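Local coordinates for large adhesion protein (Lap) involved in biofilm formation (Marinobacter hydrocarbonoclasticus, PDB 6XI3) that probably helps extend a bacterial biofilm adhesin towards its target, as a string of calcium-binding, Ig-like beta-sandwich domains, at residues L321-D326 and L389-S394; S348-T353 and A364-G369. One frame throughout, in Å; residues are numbered along the deposited sequence.

How the contacts relate
Both contacts belong to the last beta-sandwich domain of the chain, their centres about 11 Å apart. Contact 1 packs one sheet on the other through side chains; contact 2 is the backbone pairing of a hairpin at one margin of the second sheet. They meet where 349-356 and 387-396 run as neighbouring strands: Glu392 N lies 2.7 Å from Thr353 O and Ser394 N 2.8 Å from Asn351 O, both probable hydrogen bonds. The metals stand apart from both. The side chains of Leu321 and Ser348 are each about 12 Å from a bound calcium ion, and that of Leu325 is about 11 Å from the sodium.

Contact 1 of 2, residues L321-D326 and L389-S394; sequences LTVSLD and LTVEAS
Val323 sits over the small side chain of Ala393, with CB of Val323 3.8 Å from CB of Ala393. Only a methyl rises from the second strand at this point, and the valine fills the dip it leaves. Its CG2, placed anti to the backbone N while CG1 lies between N and the carbonyl carbon (chi1 68°), continues past that methyl to meet CG1 of Val391 at 3.9 Å. The two valines cross at a slant, so the contact is branch against branch.

Leu321 meets Ala393 from an adjoining side. Chi1 of -179° extends its CG away from the backbone N, and the fork at the end lies along the opposing backbone: CD2 comes 3.9 Å from CB of Ala393 and 3.7 Å from O of Ala393. Its other methyl, CD1 of Leu321, faces C of Ser394 at 4.1 Å. Ala393 is thus a low spot shared by a leucine and a valine. At the far end the fit is looser, CD2 of Leu325 approaching CG2 of Val391 to 4.4 Å.

The join is apolar, methyl groups meeting each other and, for Leu321, the carbonyl of Ala393, with 312 Å² buried and the strand axes 7.3 Å apart at an angle of 151°. This is the face-to-face packing of two sheets in a beta sandwich. Strand 320-329 is an outer member of its sheet and pairs with 334-342, whose Leu337 touches both Leu325 and Val391. Tyr374 of strand 374-380 packs against Leu321, Val323 and Ala393, while 387-396 runs between strands 349-356 and 402-411 in the opposing sheet.

Contact 2 of 2, residues S348-T353 and A364-G369; sequences SQVNVT and AITTVG
Ile365 lies diagonally across from Gln349 and directly opposite Asn351, and its branches divide between them. CB is 4.1 Å from O of Val350. From there CG2, anti to the backbone N, lies 3.6 Å from O of Val350 and 3.9 Å from CB of Gln349, the two side chains crossing at an angle. The other branch, CG1, swings beside the backbone N (chi1 -45°) and runs alongside Asn351, pointing the same way; CG1 and the tip, CD1, both come 3.6 Å from ND2 of Asn351. That ND2 also donates to a water, which in turn donates to O of Ala364.

On the opposite face, CG2 of Val350 presses on CG2 of Val368 at 3.4 Å, tighter than normal carbon contact, the side chains roughly perpendicular. Val352 touches Leu337 and Ala393 of the core.

Antiparallel backbone bonds join the two segments, reciprocal between Val350 and Thr366 and again between Val352 and Ala364. Beyond the paired strands, Val368 N adds a nearly straight bond to Ser348 O, 2.9 Å long. The hold therefore comes mainly from main-chain hydrogen bonding; O of Ala364 accepts twice, from Val352 N and from the water, and the Val350-Val368 contact adds apolar packing on the face turned to Tyr374 and Leu376.

Contact 1 of 2, residues L321-D326 and L389-S394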
loop_
_atom_site.group_PDB
_atom_site.type_symbol
_atom_site.label_atom_id
_atom_site.label_comp_id
_atom_site.label_asym_id
_atom_site.label_seq_id
_atom_site.Cartn_x
_atom_site.Cartn_y
_atom_site.Cartn_z
ATOM N N LEU A 321 21.402 -35.601 -33.710
ATOM C CA LEU A 321 20.822 -36.162 -34.946
ATOM C C LEU A 321 21.717 -37.320 -35.400
ATOM O O LEU A 321 22.965 -37.147 -35.411
ATOM C CB LEU A 321 20.724 -35.047 -35.995
ATOM C CG LEU A 321 20.101 -35.508 -37.309
ATOM C CD1 LEU A 321 19.260 -34.429 -37.962
ATOM C CD2 LEU A 321 21.177 -36.033 -38.245
ATOM N N THR A 322 21.106 -38.453 -35.745
ATOM C CA THR A 322 21.772 -39.552 -36.500
ATOM C C THR A 322 21.173 -39.672 -37.900
ATOM O O THR A 322 19.982 -39.399 -38.066
ATOM C CB THR A 322 21.600 -40.919 -35.826
ATOM O OG1 THR A 322 20.227 -41.309 -35.924
ATOM C CG2 THR A 322 22.062 -40.926 -34.385
ATOM N N VAL A 323 21.951 -40.160 -38.861
ATOM C CA VAL A 323 21.399 -40.581 -40.175
ATOM C C VAL A 323 21.986 -41.956 -40.493
ATOM O O VAL A 323 23.117 -42.242 -40.049
ATOM C CB VAL A 323 21.702 -39.551 -41.273
ATOM C CG1 VAL A 323 23.182 -39.491 -41.591
ATOM C CG2 VAL A 323 20.896 -39.834 -42.531
ATOM N N SER A 324 21.218 -42.765 -41.221
ATOM C CA SER A 324 21.602 -44.118 -41.677
ATOM C C SER A 324 21.275 -44.255 -43.164
ATOM O O SER A 324 20.182 -43.839 -43.600
ATOM C CB SER A 324 20.943 -45.189 -40.848
ATOM O OG SER A 324 21.130 -46.459 -41.459
ATOM N N LEU A 325 22.223 -44.787 -43.933
ATOM C CA LEU A 325 21.947 -45.209 -45.320
ATOM C C LEU A 325 21.494 -46.668 -45.248
ATOM O O LEU A 325 22.352 -47.552 -45.072
ATOM C CB LEU A 325 23.200 -45.009 -46.164
ATOM C CG LEU A 325 23.099 -45.459 -47.613
ATOM C CD1 LEU A 325 21.917 -44.815 -48.321
ATOM C CD2 LEU A 325 24.400 -45.126 -48.335
ATOM N N ASP A 326 20.181 -46.867 -45.349
ATOM C CA ASP A 326 19.504 -48.175 -45.160
ATOM C C ASP A 326 19.638 -49.047 -46.412
ATOM O O ASP A 326 19.926 -50.222 -46.250
ATOM C CB ASP A 326 18.054 -47.965 -44.768
ATOM C CG ASP A 326 17.949 -47.225 -43.440
ATOM O OD1 ASP A 326 18.874 -47.358 -42.598
ATOM O OD2 ASP A 326 16.994 -46.503 -43.286
ATOM N N LEU A 389 29.551 -42.880 -51.801
ATOM C CA LEU A 389 28.419 -41.974 -51.510
ATOM C C LEU A 389 28.628 -41.494 -50.084
ATOM O O LEU A 389 28.946 -42.340 -49.234
ATOM C CB LEU A 389 27.071 -42.699 -51.594
ATOM C CG LEU A 389 26.581 -43.111 -52.979
ATOM C CD1 LEU A 389 25.148 -43.617 -52.893
ATOM C CD2 LEU A 389 26.677 -41.977 -53.983
ATOM N N THR A 390 28.420 -40.203 -49.855
ATOM C CA THR A 390 28.375 -39.605 -48.506
ATOM C C THR A 390 27.015 -38.942 -48.334
ATOM O O THR A 390 26.650 -38.116 -49.180
ATOM C CB THR A 390 29.501 -38.592 -48.280
ATOM O OG1 THR A 390 30.717 -39.268 -48.578
ATOM C CG2 THR A 390 29.508 -38.077 -46.855
ATOM N N VAL A 391 26.285 -39.381 -47.320
ATOM C CA VAL A 391 24.965 -38.827 -46.936
ATOM C C VAL A 391 25.234 -37.879 -45.765
ATOM O O VAL A 391 25.917 -38.311 -44.824
ATOM C CB VAL A 391 23.994 -39.946 -46.542
ATOM C CG1 VAL A 391 22.703 -39.396 -45.929
ATOM C CG2 VAL A 391 23.680 -40.857 -47.730
ATOM N N GLU A 392 24.749 -36.639 -45.843
ATOM C CA GLU A 392 24.814 -35.661 -44.726
ATOM C C GLU A 392 23.372 -35.257 -44.380
ATOM O O GLU A 392 22.598 -34.942 -45.287
ATOM C CB GLU A 392 25.724 -34.496 -45.116
ATOM C CG GLU A 392 25.730 -33.341 -44.121
ATOM C CD GLU A 392 26.613 -33.543 -42.897
ATOM O OE1 GLU A 392 27.264 -34.612 -42.794
ATOM O OE2 GLU A 392 26.656 -32.628 -42.045
ATOM N N ALA A 393 23.020 -35.288 -43.101
ATOM C CA ALA A 393 21.716 -34.791 -42.621
ATOM C C ALA A 393 21.935 -33.708 -41.564
ATOM O O ALA A 393 22.849 -33.861 -40.730
ATOM C CB ALA A 393 20.913 -35.949 -42.101
ATOM N N SER A 394 21.088 -32.676 -41.588
ATOM C CA SER A 394 21.134 -31.518 -40.663
ATOM C C SER A 394 19.731 -31.085 -40.229
ATOM O O SER A 394 18.788 -31.077 -41.051
ATOM C CB SER A 394 21.848 -30.368 -41.274
ATOM O OG SER A 394 22.217 -29.465 -40.236
#

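Contact 2 of 2, residues S348-T353 and A364-G369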
loop_
_atom_site.group_PDB
_atom_site.type_symbol
_atom_site.label_atom_id
_atom_site.label_comp_id
_atom_site.label_asym_id
_atom_site.label_seq_id
_atom_site.Cartn_x
_atom_site.Cartn_y
_atom_site.Cartn_z
ATOM N N SER A 348 9.818 -30.117 -37.516
ATOM C CA SER A 348 11.043 -29.489 -38.070
ATOM C C SER A 348 11.462 -30.177 -39.376
ATOM O O SER A 348 11.201 -31.373 -39.538
ATOM C CB SER A 348 12.171 -29.516 -37.103
ATOM O OG SER A 348 11.798 -28.887 -35.897
ATOM N N GLN A 349 12.116 -29.429 -40.245
ATOM C CA GLN A 349 12.702 -29.950 -41.500
ATOM C C GLN A 349 14.050 -30.596 -41.181
ATOM O O GLN A 349 14.744 -30.088 -40.294
ATOM C CB GLN A 349 12.883 -28.814 -42.499
ATOM C CG GLN A 349 11.570 -28.138 -42.834
ATOM C CD GLN A 349 11.703 -27.152 -43.970
ATOM O OE1 GLN A 349 10.711 -26.770 -44.587
ATOM N NE2 GLN A 349 12.932 -26.775 -44.270
ATOM N N VAL A 350 14.355 -31.707 -41.849
ATOM C CA VAL A 350 15.700 -32.304 -41.900
ATOM C C VAL A 350 16.204 -32.083 -43.314
ATOM O O VAL A 350 15.532 -32.601 -44.217
ATOM C CB VAL A 350 15.694 -33.819 -41.627
ATOM C CG1 VAL A 350 17.130 -34.308 -41.569
ATOM C CG2 VAL A 350 14.906 -34.193 -40.374
ATOM N N ASN A 351 17.341 -31.416 -43.489
ATOM C CA ASN A 351 17.969 -31.257 -44.834
ATOM C C ASN A 351 18.970 -32.400 -45.031
ATOM O O ASN A 351 19.815 -32.635 -44.116
ATOM C CB ASN A 351 18.606 -29.867 -45.037
ATOM C CG ASN A 351 17.587 -28.738 -45.090
ATOM O OD1 ASN A 351 17.185 -28.204 -44.061
ATOM N ND2 ASN A 351 17.142 -28.360 -46.274
ATOM N N VAL A 352 18.910 -33.060 -46.197
ATOM C CA VAL A 352 19.775 -34.223 -46.542
ATOM C C VAL A 352 20.511 -33.913 -47.846
ATOM O O VAL A 352 19.895 -33.367 -48.759
ATOM C CB VAL A 352 18.960 -35.520 -46.638
ATOM C CG1 VAL A 352 19.790 -36.685 -47.149
ATOM C CG2 VAL A 352 18.328 -35.888 -45.302
ATOM N N THR A 353 21.819 -34.151 -47.874
ATOM C CA THR A 353 22.653 -34.129 -49.113
ATOM C C THR A 353 23.257 -35.521 -49.312
ATOM O O THR A 353 23.638 -36.173 -48.313
ATOM C CB THR A 353 23.761 -33.070 -49.029
ATOM O OG1 THR A 353 24.531 -33.493 -47.903
ATOM C CG2 THR A 353 23.254 -31.649 -48.846
ATOM N N ALA A 364 17.592 -33.197 -50.585
ATOM C CA ALA A 364 16.235 -33.619 -50.203
ATOM C C ALA A 364 15.917 -33.000 -48.837
ATOM O O ALA A 364 16.849 -32.531 -48.140
ATOM C CB ALA A 364 16.167 -35.135 -50.188
ATOM N N ILE A 365 14.640 -33.027 -48.478
ATOM C CA ILE A 365 14.090 -32.436 -47.232
ATOM C C ILE A 365 12.931 -33.320 -46.781
ATOM O O ILE A 365 12.087 -33.725 -47.621
ATOM C CB ILE A 365 13.637 -30.967 -47.416
ATOM C CG1 ILE A 365 14.649 -30.105 -48.182
ATOM C CG2 ILE A 365 13.344 -30.357 -46.073
ATOM C CD1 ILE A 365 14.228 -28.625 -48.338
ATOM N N THR A 366 12.898 -33.639 -45.499
ATOM C CA THR A 366 11.768 -34.391 -44.923
ATOM C C THR A 366 11.477 -33.788 -43.556
ATOM O O THR A 366 12.102 -32.765 -43.198
ATOM C CB THR A 366 12.036 -35.902 -44.904
ATOM O OG1 THR A 366 10.800 -36.601 -44.672
ATOM C CG2 THR A 366 13.097 -36.250 -43.885
ATOM N N THR A 367 10.524 -34.387 -42.873
ATOM C CA THR A 367 9.947 -33.881 -41.617
ATOM C C THR A 367 10.271 -34.823 -40.445
ATOM O O THR A 367 10.106 -36.039 -40.573
ATOM C CB THR A 367 8.451 -33.648 -41.808
ATOM O OG1 THR A 367 8.358 -32.623 -42.807
ATOM C CG2 THR A 367 7.751 -33.210 -40.541
ATOM N N VAL A 368 10.685 -34.236 -39.327
ATOM C CA VAL A 368 10.888 -34.959 -38.046
ATOM C C VAL A 368 9.525 -35.430 -37.498
ATOM O O VAL A 368 8.660 -34.577 -37.303
ATOM C CB VAL A 368 11.669 -34.097 -37.046
ATOM C CG1 VAL A 368 11.873 -34.842 -35.734
ATOM C CG2 VAL A 368 13.016 -33.653 -37.600
ATOM N N GLY A 369 9.392 -36.719 -37.139
ATOM C CA GLY A 369 8.137 -37.291 -36.616
ATOM C C GLY A 369 7.900 -36.907 -35.157
ATOM O O GLY A 369 8.778 -36.294 -34.536
HETATM O O HOH W 1 18.338 -29.892 -48.522
#